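Local atomic coordinates of C2 toxin component I (Clostridium botulinum, PDB entry 2J3X), a protein that probably transfers ADP-ribose from NAD to actin, acting as the enzymatic component of the binary C2 toxin. Residues 363-368 with 419-424; 139-144 with 399-404; 295-300 with 367-372. The protein carries 2 engineered substitutions. All blocks are in the same frame, centred on the assembly; numbering follows the deposited sequence.

Contact 1: 363-368 with 419-424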
loop_
_atom_site.group_PDB
_atom_site.type_symbol
_atom_site.label_atom_id
_atom_site.label_comp_id
_atom_site.label_asym_id
_atom_site.label_seq_id
_atom_site.Cartn_x
_atom_site.Cartn_y
_atom_site.Cartn_z
ATOM N N PHE A 363 6.359 11.819 4.802
ATOM C CA PHE A 363 6.937 10.871 3.821
ATOM C C PHE A 363 6.923 9.469 4.451
ATOM O O PHE A 363 7.741 9.151 5.306
ATOM C CB PHE A 363 8.341 11.319 3.371
ATOM C CG PHE A 363 8.336 12.705 2.745
ATOM C CD1 PHE A 363 8.467 13.855 3.553
ATOM C CD2 PHE A 363 8.162 12.858 1.383
ATOM C CE1 PHE A 363 8.441 15.150 3.004
ATOM C CE2 PHE A 363 8.133 14.171 0.781
ATOM C CZ PHE A 363 8.284 15.341 1.619
ATOM N N ILE A 364 5.945 8.657 4.035
ATOM C CA ILE A 364 5.703 7.386 4.718
ATOM C C ILE A 364 6.314 6.280 3.864
ATOM O O ILE A 364 5.741 5.924 2.866
ATOM C CB ILE A 364 4.199 7.125 4.836
ATOM C CG1 ILE A 364 3.434 8.292 5.498
ATOM C CG2 ILE A 364 3.949 5.746 5.534
ATOM C CD1 ILE A 364 1.932 8.392 5.047
ATOM N N PHE A 365 7.453 5.735 4.271
ATOM C CA PHE A 365 8.031 4.603 3.551
ATOM C C PHE A 365 7.271 3.357 3.924
ATOM O O PHE A 365 7.165 3.032 5.108
ATOM C CB PHE A 365 9.489 4.383 3.817
ATOM C CG PHE A 365 10.369 5.320 3.018
ATOM C CD1 PHE A 365 10.722 5.021 1.715
ATOM C CD2 PHE A 365 10.779 6.521 3.579
ATOM C CE1 PHE A 365 11.560 5.894 0.967
ATOM C CE2 PHE A 365 11.612 7.400 2.828
ATOM C CZ PHE A 365 11.979 7.068 1.521
ATOM N N ARG A 366 6.687 2.738 2.892
ATOM C CA ARG A 366 5.942 1.471 3.049
ATOM C C ARG A 366 6.924 0.437 2.465
ATOM O O ARG A 366 6.981 0.203 1.263
ATOM C CB ARG A 366 4.586 1.604 2.296
ATOM C CG ARG A 366 3.773 0.249 2.370
ATOM C CD ARG A 366 2.359 0.448 1.917
ATOM N NE ARG A 366 1.657 -0.846 1.940
ATOM C CZ ARG A 366 1.381 -1.585 0.853
ATOM N NH1 ARG A 366 1.710 -1.136 -0.364
ATOM N NH2 ARG A 366 0.731 -2.779 1.008
ATOM N N LEU A 367 7.745 -0.153 3.335
ATOM C CA LEU A 367 8.914 -0.924 2.906
ATOM C C LEU A 367 8.521 -2.389 2.819
ATOM O O LEU A 367 8.046 -2.940 3.797
ATOM C CB LEU A 367 10.058 -0.832 3.960
ATOM C CG LEU A 367 10.502 0.630 4.141
ATOM C CD1 LEU A 367 11.491 0.727 5.289
ATOM C CD2 LEU A 367 11.109 1.142 2.820
ATOM N N ARG A 368 8.745 -3.019 1.675
ATOM C CA ARG A 368 8.591 -4.469 1.615
ATOM C C ARG A 368 9.832 -5.138 2.176
ATOM O O ARG A 368 10.928 -5.009 1.615
ATOM C CB ARG A 368 8.299 -4.909 0.156
ATOM C CG ARG A 368 8.213 -6.497 0.026
ATOM C CD ARG A 368 8.088 -6.866 -1.484
ATOM N NE ARG A 368 6.928 -6.143 -2.039
ATOM C CZ ARG A 368 6.821 -5.639 -3.283
ATOM N NH1 ARG A 368 7.802 -5.757 -4.146
ATOM N NH2 ARG A 368 5.714 -4.949 -3.644
ATOM N N VAL A 419 2.422 11.262 1.668
ATOM C CA VAL A 419 2.628 10.338 0.522
ATOM C C VAL A 419 3.061 9.005 1.072
ATOM O O VAL A 419 4.000 8.928 1.924
ATOM C CB VAL A 419 3.682 10.892 -0.493
ATOM C CG1 VAL A 419 3.095 12.104 -1.346
ATOM C CG2 VAL A 419 5.068 11.209 0.218
ATOM N N VAL A 420 2.461 7.927 0.508
ATOM C CA VAL A 420 2.885 6.571 0.858
ATOM C C VAL A 420 3.839 6.069 -0.218
ATOM O O VAL A 420 3.446 5.958 -1.388
ATOM C CB VAL A 420 1.599 5.673 0.935
ATOM C CG1 VAL A 420 1.973 4.193 1.213
ATOM C CG2 VAL A 420 0.661 6.255 2.057
ATOM N N ILE A 421 5.073 5.811 0.201
ATOM C CA ILE A 421 6.161 5.548 -0.718
ATOM C C ILE A 421 6.432 4.030 -0.676
ATOM O O ILE A 421 7.097 3.512 0.242
ATOM C CB ILE A 421 7.420 6.359 -0.299
ATOM C CG1 ILE A 421 7.084 7.882 -0.318
ATOM C CG2 ILE A 421 8.591 6.042 -1.286
ATOM C CD1 ILE A 421 8.239 8.720 0.300
ATOM N N ASP A 422 5.948 3.309 -1.689
ATOM C CA ASP A 422 6.183 1.867 -1.760
ATOM C C ASP A 422 7.604 1.641 -2.244
ATOM O O ASP A 422 8.006 2.141 -3.304
ATOM C CB ASP A 422 5.230 1.235 -2.818
ATOM C CG ASP A 422 3.816 1.048 -2.291
ATOM O OD1 ASP A 422 3.682 0.735 -1.092
ATOM O OD2 ASP A 422 2.860 1.129 -3.080
ATOM N N ALA A 423 8.362 0.839 -1.507
ATOM C CA ALA A 423 9.722 0.546 -1.905
ATOM C C ALA A 423 10.060 -0.912 -1.613
ATOM O O ALA A 423 9.534 -1.510 -0.674
ATOM C CB ALA A 423 10.709 1.446 -1.231
ATOM N N GLU A 424 10.976 -1.426 -2.416
ATOM C CA GLU A 424 11.401 -2.870 -2.311
ATOM C C GLU A 424 12.909 -2.908 -2.108
ATOM O O GLU A 424 13.621 -1.943 -2.471
ATOM C CB GLU A 424 11.041 -3.602 -3.614
ATOM C CG GLU A 424 11.878 -3.044 -4.842
ATOM C CD GLU A 424 11.558 -3.663 -6.191
ATOM O OE1 GLU A 424 10.642 -4.545 -6.300
ATOM O OE2 GLU A 424 12.256 -3.206 -7.140
HETATM O O HOH W 1 2.302 -1.832 -3.428
HETATM O O HOH W 2 5.672 -1.568 -0.641
#
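I364 and R366 lie beside V420 and D422 in a parallel ladder and bond to the residues flanking them, a compact example of two strands dividing their side chains between two faces. I364 N donates to V419 O, and I364 O accepts from I421 N at 2.7 Å. R366 bonds through N to I421 O and through O to A423 N, before R368 N meets A423 O at 2.9 Å.

The polar side chains lie on the face of I364 and V420. R366 runs extended beside D422 with CG anti to the backbone N (chi1 177°), which carries R366 NH1 to the syn side of D422 OD1 at 2.8 Å in a salt bridge, but about 30° out of the carboxylate plane. A water donates to both R366 O and D422 OD1; R366 NE has a second acid, D220, and D422 OD2 pairs with R402.

Apolar packing fills the other face. I421 CG2 touches F365 CE1 at 3.7 Å, while I421 CD1 lies over one face of that ring, offset toward the rim, and at the edge of F363. V419 CG2 meets F363 CD2 at 3.7 Å.

Strands 295-301 and 397-411 flank the pair, and helix 326-336 packs on V419.

Contact 2: 139-144 with 399-404; sequences QEYTKF and KIFRIT
F401 and R402 form a classic beta bulge opposite D422, and both reach across to 139-144, where the two ADP-ribosyltransferase-like parts of the chain meet. F401 CG sits between its backbone N and carbonyl carbon (chi1 70°), which directs the ring at Q139. The Q139 amide, its polar ends held by R368 and E424, stacks on one ring face almost parallel, with CD over the centre and Q139 NE2 3.5 Å from F401 CG. An edge of F401 turns toward the face of Y141 in an offset edge-to-face pair, F401 CD1 lying 3.8 Å from Y141 CE1. One water joins Y141 OH, at 2.7 Å, to F401 O.

R402 grips one acceptor end-on: R402 NH2 meets T142 O at 2.8 Å on a lone pair, and NH1 the same oxygen at 3.0 Å from above the carbonyl plane. Y141 CA lies over one guanidinium face and T404 OG1 over the opposite one, both offset toward its rim, and F144 CE2 is 3.6 Å from R402 NH2. D422 and E108 O also bind R402.

Side chains of 399-404 thus reach side chains and a backbone carbonyl of 139-144 with no backbone-to-backbone bond, as where two separate sheets pack at a domain interface.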
loop_
_atom_site.group_PDB
_atom_site.type_symbol
_atom_site.label_atom_id
_atom_site.label_comp_id
_atom_site.label_asym_id
_atom_site.label_seq_id
_atom_site.Cartn_x
_atom_site.Cartn_y
_atom_site.Cartn_z
ATOM N N GLN A 139 5.685 -7.231 -10.109
ATOM C CA GLN A 139 5.668 -6.238 -9.049
ATOM C C GLN A 139 4.305 -6.304 -8.384
ATOM O O GLN A 139 3.349 -6.830 -8.972
ATOM C CB GLN A 139 5.894 -4.819 -9.629
ATOM C CG GLN A 139 5.954 -3.727 -8.527
ATOM C CD GLN A 139 7.025 -4.017 -7.510
ATOM O OE1 GLN A 139 6.772 -4.654 -6.482
ATOM N NE2 GLN A 139 8.258 -3.601 -7.818
ATOM N N GLU A 140 4.189 -5.820 -7.149
ATOM C CA GLU A 140 2.909 -5.968 -6.428
ATOM C C GLU A 140 2.388 -4.616 -6.002
ATOM O O GLU A 140 3.092 -3.843 -5.298
ATOM C CB GLU A 140 3.121 -6.866 -5.217
ATOM C CG GLU A 140 1.826 -7.183 -4.456
ATOM C CD GLU A 140 2.033 -8.297 -3.446
ATOM O OE1 GLU A 140 3.147 -8.398 -2.866
ATOM O OE2 GLU A 140 1.080 -9.068 -3.219
ATOM N N TYR A 141 1.174 -4.301 -6.439
ATOM C CA TYR A 141 0.609 -2.944 -6.268
ATOM C C TYR A 141 -0.653 -2.995 -5.440
ATOM O O TYR A 141 -1.675 -3.531 -5.874
ATOM C CB TYR A 141 0.254 -2.378 -7.638
ATOM C CG TYR A 141 1.464 -2.240 -8.530
ATOM C CD1 TYR A 141 2.340 -1.153 -8.407
ATOM C CD2 TYR A 141 1.721 -3.214 -9.537
ATOM C CE1 TYR A 141 3.459 -1.038 -9.260
ATOM C CE2 TYR A 141 2.814 -3.109 -10.378
ATOM C CZ TYR A 141 3.677 -2.006 -10.249
ATOM O OH TYR A 141 4.769 -1.897 -11.097
ATOM N N THR A 142 -0.618 -2.424 -4.235
ATOM C CA THR A 142 -1.758 -2.540 -3.348
ATOM C C THR A 142 -2.825 -1.480 -3.605
ATOM O O THR A 142 -2.528 -0.262 -3.740
ATOM C CB THR A 142 -1.241 -2.399 -1.876
ATOM O OG1 THR A 142 -0.155 -3.316 -1.709
ATOM C CG2 THR A 142 -2.370 -2.648 -0.835
ATOM N N LYS A 143 -4.094 -1.921 -3.625
ATOM C CA LYS A 143 -5.224 -1.028 -3.636
ATOM C C LYS A 143 -5.655 -0.823 -2.180
ATOM O O LYS A 143 -6.238 -1.691 -1.561
ATOM C CB LYS A 143 -6.373 -1.651 -4.460
ATOM C CG LYS A 143 -7.546 -0.640 -4.655
ATOM C CD LYS A 143 -7.284 0.316 -5.832
ATOM C CE LYS A 143 -8.476 1.251 -6.036
ATOM N NZ LYS A 143 -8.057 2.148 -7.165
ATOM N N PHE A 144 -5.287 0.327 -1.611
ATOM C CA PHE A 144 -5.588 0.559 -0.197
ATOM C C PHE A 144 -7.071 0.653 0.107
ATOM O O PHE A 144 -7.507 0.186 1.174
ATOM C CB PHE A 144 -4.856 1.830 0.280
ATOM C CG PHE A 144 -3.387 1.765 0.068
ATOM C CD1 PHE A 144 -2.573 0.840 0.771
ATOM C CD2 PHE A 144 -2.785 2.646 -0.845
ATOM C CE1 PHE A 144 -1.154 0.829 0.560
ATOM C CE2 PHE A 144 -1.394 2.636 -1.065
ATOM C CZ PHE A 144 -0.584 1.717 -0.374
ATOM N N LYS A 399 14.426 0.583 -3.456
ATOM C CA LYS A 399 14.079 1.261 -4.686
ATOM C C LYS A 399 12.588 1.568 -4.594
ATOM O O LYS A 399 11.794 0.674 -4.317
ATOM C CB LYS A 399 14.328 0.343 -5.907
ATOM C CG LYS A 399 14.000 1.035 -7.213
ATOM C CD LYS A 399 14.746 0.288 -8.397
ATOM C CE LYS A 399 14.066 0.527 -9.744
ATOM N NZ LYS A 399 14.551 1.739 -10.508
ATOM N N ILE A 400 12.212 2.849 -4.747
ATOM C CA ILE A 400 10.838 3.250 -4.791
ATOM C C ILE A 400 10.201 2.833 -6.076
ATOM O O ILE A 400 10.737 3.115 -7.153
ATOM C CB ILE A 400 10.751 4.825 -4.714
ATOM C CG1 ILE A 400 11.441 5.226 -3.384
ATOM C CG2 ILE A 400 9.321 5.291 -4.789
ATOM C CD1 ILE A 400 11.601 6.813 -3.212
ATOM N N PHE A 401 9.060 2.167 -5.960
ATOM C CA PHE A 401 8.357 1.782 -7.181
ATOM C C PHE A 401 6.974 2.383 -7.316
ATOM O O PHE A 401 6.358 2.265 -8.392
ATOM C CB PHE A 401 8.403 0.229 -7.337
ATOM C CG PHE A 401 7.566 -0.501 -6.327
ATOM C CD1 PHE A 401 6.136 -0.664 -6.547
ATOM C CD2 PHE A 401 8.149 -1.005 -5.150
ATOM C CE1 PHE A 401 5.336 -1.337 -5.567
ATOM C CE2 PHE A 401 7.330 -1.680 -4.162
ATOM C CZ PHE A 401 5.951 -1.814 -4.369
ATOM N N ARG A 402 6.446 3.053 -6.283
ATOM C CA ARG A 402 5.192 3.789 -6.463
ATOM C C ARG A 402 5.047 4.726 -5.276
ATOM O O ARG A 402 5.534 4.433 -4.180
ATOM C CB ARG A 402 4.007 2.799 -6.460
ATOM C CG ARG A 402 2.653 3.464 -6.745
ATOM C CD ARG A 402 1.527 2.372 -6.812
ATOM N NE ARG A 402 1.304 1.787 -5.473
ATOM C CZ ARG A 402 0.158 1.221 -5.053
ATOM N NH1 ARG A 402 -0.884 1.080 -5.891
ATOM N NH2 ARG A 402 0.053 0.828 -3.773
ATOM N N ILE A 403 4.389 5.847 -5.518
ATOM C CA ILE A 403 4.171 6.857 -4.503
ATOM C C ILE A 403 2.753 7.281 -4.661
ATOM O O ILE A 403 2.316 7.748 -5.735
ATOM C CB ILE A 403 5.115 8.102 -4.696
ATOM C CG1 ILE A 403 6.558 7.670 -4.565
ATOM C CG2 ILE A 403 4.814 9.163 -3.587
ATOM C CD1 ILE A 403 7.545 8.695 -5.214
ATOM N N THR A 404 2.005 7.123 -3.571
ATOM C CA THR A 404 0.576 7.388 -3.551
ATOM C C THR A 404 0.211 8.558 -2.620
ATOM O O THR A 404 0.471 8.473 -1.427
ATOM C CB THR A 404 -0.148 6.131 -3.009
ATOM O OG1 THR A 404 0.134 5.027 -3.917
ATOM C CG2 THR A 404 -1.637 6.392 -3.047
HETATM O O HOH W 3 6.524 0.103 -10.726
#

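Contact 3: 295-300 with 367-372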
loop_
_atom_site.group_PDB
_atom_site.type_symbol
_atom_site.label_atom_id
_atom_site.label_comp_id
_atom_site.label_asym_id
_atom_site.label_seq_id
_atom_site.Cartn_x
_atom_site.Cartn_y
_atom_site.Cartn_z
ATOM N N LEU A 295 6.815 -9.168 4.381
ATOM C CA LEU A 295 5.784 -8.333 4.918
ATOM C C LEU A 295 6.169 -6.874 4.853
ATOM O O LEU A 295 7.299 -6.546 4.592
ATOM C CB LEU A 295 5.493 -8.720 6.345
ATOM C CG LEU A 295 6.430 -8.250 7.428
ATOM C CD1 LEU A 295 5.762 -8.397 8.770
ATOM C CD2 LEU A 295 7.789 -8.873 7.367
ATOM N N ILE A 296 5.192 -6.030 5.127
ATOM C CA ILE A 296 5.352 -4.578 5.051
ATOM C C ILE A 296 5.705 -4.016 6.448
ATOM O O ILE A 296 5.009 -4.273 7.425
ATOM C CB ILE A 296 4.053 -3.935 4.514
ATOM C CG1 ILE A 296 3.809 -4.385 3.033
ATOM C CG2 ILE A 296 4.066 -2.395 4.695
ATOM C CD1 ILE A 296 4.889 -3.795 2.029
ATOM N N ALA A 297 6.762 -3.195 6.509
ATOM C CA ALA A 297 6.981 -2.383 7.680
ATOM C C ALA A 297 7.093 -0.891 7.236
ATOM O O ALA A 297 7.217 -0.594 6.054
ATOM C CB ALA A 297 8.250 -2.796 8.360
ATOM N N TYR A 298 7.009 0.020 8.196
ATOM C CA TYR A 298 6.857 1.459 7.865
ATOM C C TYR A 298 7.960 2.287 8.482
ATOM O O TYR A 298 8.442 2.001 9.586
ATOM C CB TYR A 298 5.511 1.952 8.430
ATOM C CG TYR A 298 4.370 1.409 7.635
ATOM C CD1 TYR A 298 4.004 2.005 6.417
ATOM C CD2 TYR A 298 3.686 0.228 8.083
ATOM C CE1 TYR A 298 2.936 1.494 5.638
ATOM C CE2 TYR A 298 2.613 -0.322 7.329
ATOM C CZ TYR A 298 2.263 0.319 6.099
ATOM O OH TYR A 298 1.242 -0.145 5.314
ATOM N N ARG A 299 8.346 3.352 7.783
ATOM C CA ARG A 299 9.283 4.314 8.365
ATOM C C ARG A 299 8.907 5.703 7.824
ATOM O O ARG A 299 8.996 5.935 6.612
ATOM C CB ARG A 299 10.663 3.972 7.911
ATOM C CG ARG A 299 11.778 4.877 8.539
ATOM C CD ARG A 299 13.132 4.342 8.108
ATOM N NE ARG A 299 14.183 5.359 8.345
ATOM C CZ ARG A 299 14.666 5.689 9.533
ATOM N NH1 ARG A 299 14.229 5.082 10.638
ATOM N NH2 ARG A 299 15.600 6.643 9.622
ATOM N N ARG A 300 8.472 6.575 8.740
ATOM C CA ARG A 300 8.034 7.916 8.364
ATOM C C ARG A 300 9.212 8.874 8.561
ATOM O O ARG A 300 9.887 8.798 9.596
ATOM C CB ARG A 300 6.893 8.354 9.266
ATOM C CG ARG A 300 5.506 7.742 8.859
ATOM C CD ARG A 300 4.461 8.077 9.941
ATOM N NE ARG A 300 3.099 7.764 9.505
ATOM C CZ ARG A 300 2.291 8.626 8.891
ATOM N NH1 ARG A 300 2.689 9.889 8.549
ATOM N NH2 ARG A 300 1.114 8.215 8.527
ATOM N N LEU A 367 7.745 -0.153 3.335
ATOM C CA LEU A 367 8.914 -0.924 2.906
ATOM C C LEU A 367 8.521 -2.389 2.819
ATOM O O LEU A 367 8.046 -2.940 3.797
ATOM C CB LEU A 367 10.058 -0.832 3.960
ATOM C CG LEU A 367 10.502 0.630 4.141
ATOM C CD1 LEU A 367 11.491 0.727 5.289
ATOM C CD2 LEU A 367 11.109 1.142 2.820
ATOM N N ARG A 368 8.745 -3.019 1.675
ATOM C CA ARG A 368 8.591 -4.469 1.615
ATOM C C ARG A 368 9.832 -5.138 2.176
ATOM O O ARG A 368 10.928 -5.009 1.615
ATOM C CB ARG A 368 8.299 -4.909 0.156
ATOM C CG ARG A 368 8.213 -6.497 0.026
ATOM C CD ARG A 368 8.088 -6.866 -1.484
ATOM N NE ARG A 368 6.928 -6.143 -2.039
ATOM C CZ ARG A 368 6.821 -5.639 -3.283
ATOM N NH1 ARG A 368 7.802 -5.757 -4.146
ATOM N NH2 ARG A 368 5.714 -4.949 -3.644
ATOM N N LEU A 369 9.664 -5.867 3.279
ATOM C CA LEU A 369 10.778 -6.610 3.856
ATOM C C LEU A 369 10.677 -8.009 3.331
ATOM O O LEU A 369 9.782 -8.716 3.720
ATOM C CB LEU A 369 10.681 -6.616 5.402
ATOM C CG LEU A 369 10.621 -5.180 6.012
ATOM C CD1 LEU A 369 10.661 -5.248 7.589
ATOM C CD2 LEU A 369 11.723 -4.239 5.450
ATOM N N SER A 370 11.583 -8.407 2.441
ATOM C CA SER A 370 11.435 -9.696 1.783
ATOM C C SER A 370 11.996 -10.818 2.661
ATOM O O SER A 370 12.913 -10.606 3.451
ATOM C CB SER A 370 12.202 -9.666 0.435
ATOM O OG SER A 370 11.607 -8.728 -0.478
ATOM N N GLU A 371 11.499 -12.047 2.466
ATOM C CA GLU A 371 12.054 -13.166 3.197
ATOM C C GLU A 371 13.595 -13.221 3.130
ATOM O O GLU A 371 14.156 -13.256 2.019
ATOM C CB GLU A 371 11.478 -14.515 2.678
ATOM C CG GLU A 371 12.098 -15.694 3.413
ATOM C CD GLU A 371 11.672 -17.089 2.933
ATOM O OE1 GLU A 371 10.532 -17.204 2.503
ATOM O OE2 GLU A 371 12.543 -18.022 2.992
ATOM N N GLY A 372 14.280 -13.293 4.271
ATOM C CA GLY A 372 15.711 -13.484 4.256
ATOM C C GLY A 372 16.390 -12.134 4.493
ATOM O O GLY A 372 17.607 -12.099 4.676
#
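L295 and A297 pair antiparallel with L369 and L367, two hydrogen-bonded pairs enclosing the non-hydrogen-bonded pair I296-R368, with short strand axes strongly twisted at 136°. This is a beta ladder where strand 295-301 adds to the mixed sheet of the C-terminal ADP-ribosyltransferase-like part; three of its pairs lie here, and it continues toward R299 and F365. Each hydrogen-bonded pair makes two reciprocal N-H to carbonyl bonds. L369 N reaches L295 O at 2.8 Å and L295 N returns to L369 O; L367 N reaches A297 O, also at 2.8 Å, and A297 N returns to L367 O. Between them I296 CA makes a CA-H...O contact with L367 O at 3.4 Å, so that oxygen receives both a conventional bond and a weaker one.

The side chains of L295, A297, L367 and L369 share one face. There L369 CD1 packs against A297 CB at 3.5 Å. L295 places CG between its backbone N and carbonyl carbon (chi1 79°) and crosses L369 with its CD2 branch, L295 CD2 ending 4.2 Å from L369 CB. T349 touches both A297 and L367. Farther along, R299 offers only its root to L367; its guanidinium continues to the backbone O of S348 and to a bound glycerol, probably from crystallisation. R299 and the S348-T349-S350 run of strand 347-350 match the arginine and STS motif of R-S-E ADP-ribosyltransferases, consistent with the NAD pocket of this class.

On the other face I296 borders E218 and D220. Its chain folds back at chi2 (-68°), laying I296 CD1 against the backbone of the facing strand, 3.8 Å from R368 CA.

Contacts 1 and 3 are successive ladders of one sheet, their centres about 9 Å apart, with strand 363-369 serving both and L367 and R368 shared. The bond from F365 N to R299 O, 2.8 Å, continues contact 3 alongside contact 1. Contact 2 joins the same sheet to the N-terminal part, its centre about 8 Å from that of contact 1. R368 NH1 crosses this boundary, 2.8 Å from Q139 OE1. Contact 3 borders the probable NAD site through R299 and the STS strand 347-350. Glycerol, probably from the crystallisation liquor, lies about 3 Å (nearest atoms) from the side chains of F365, F144 and R299, and at R299 it may mark that pocket.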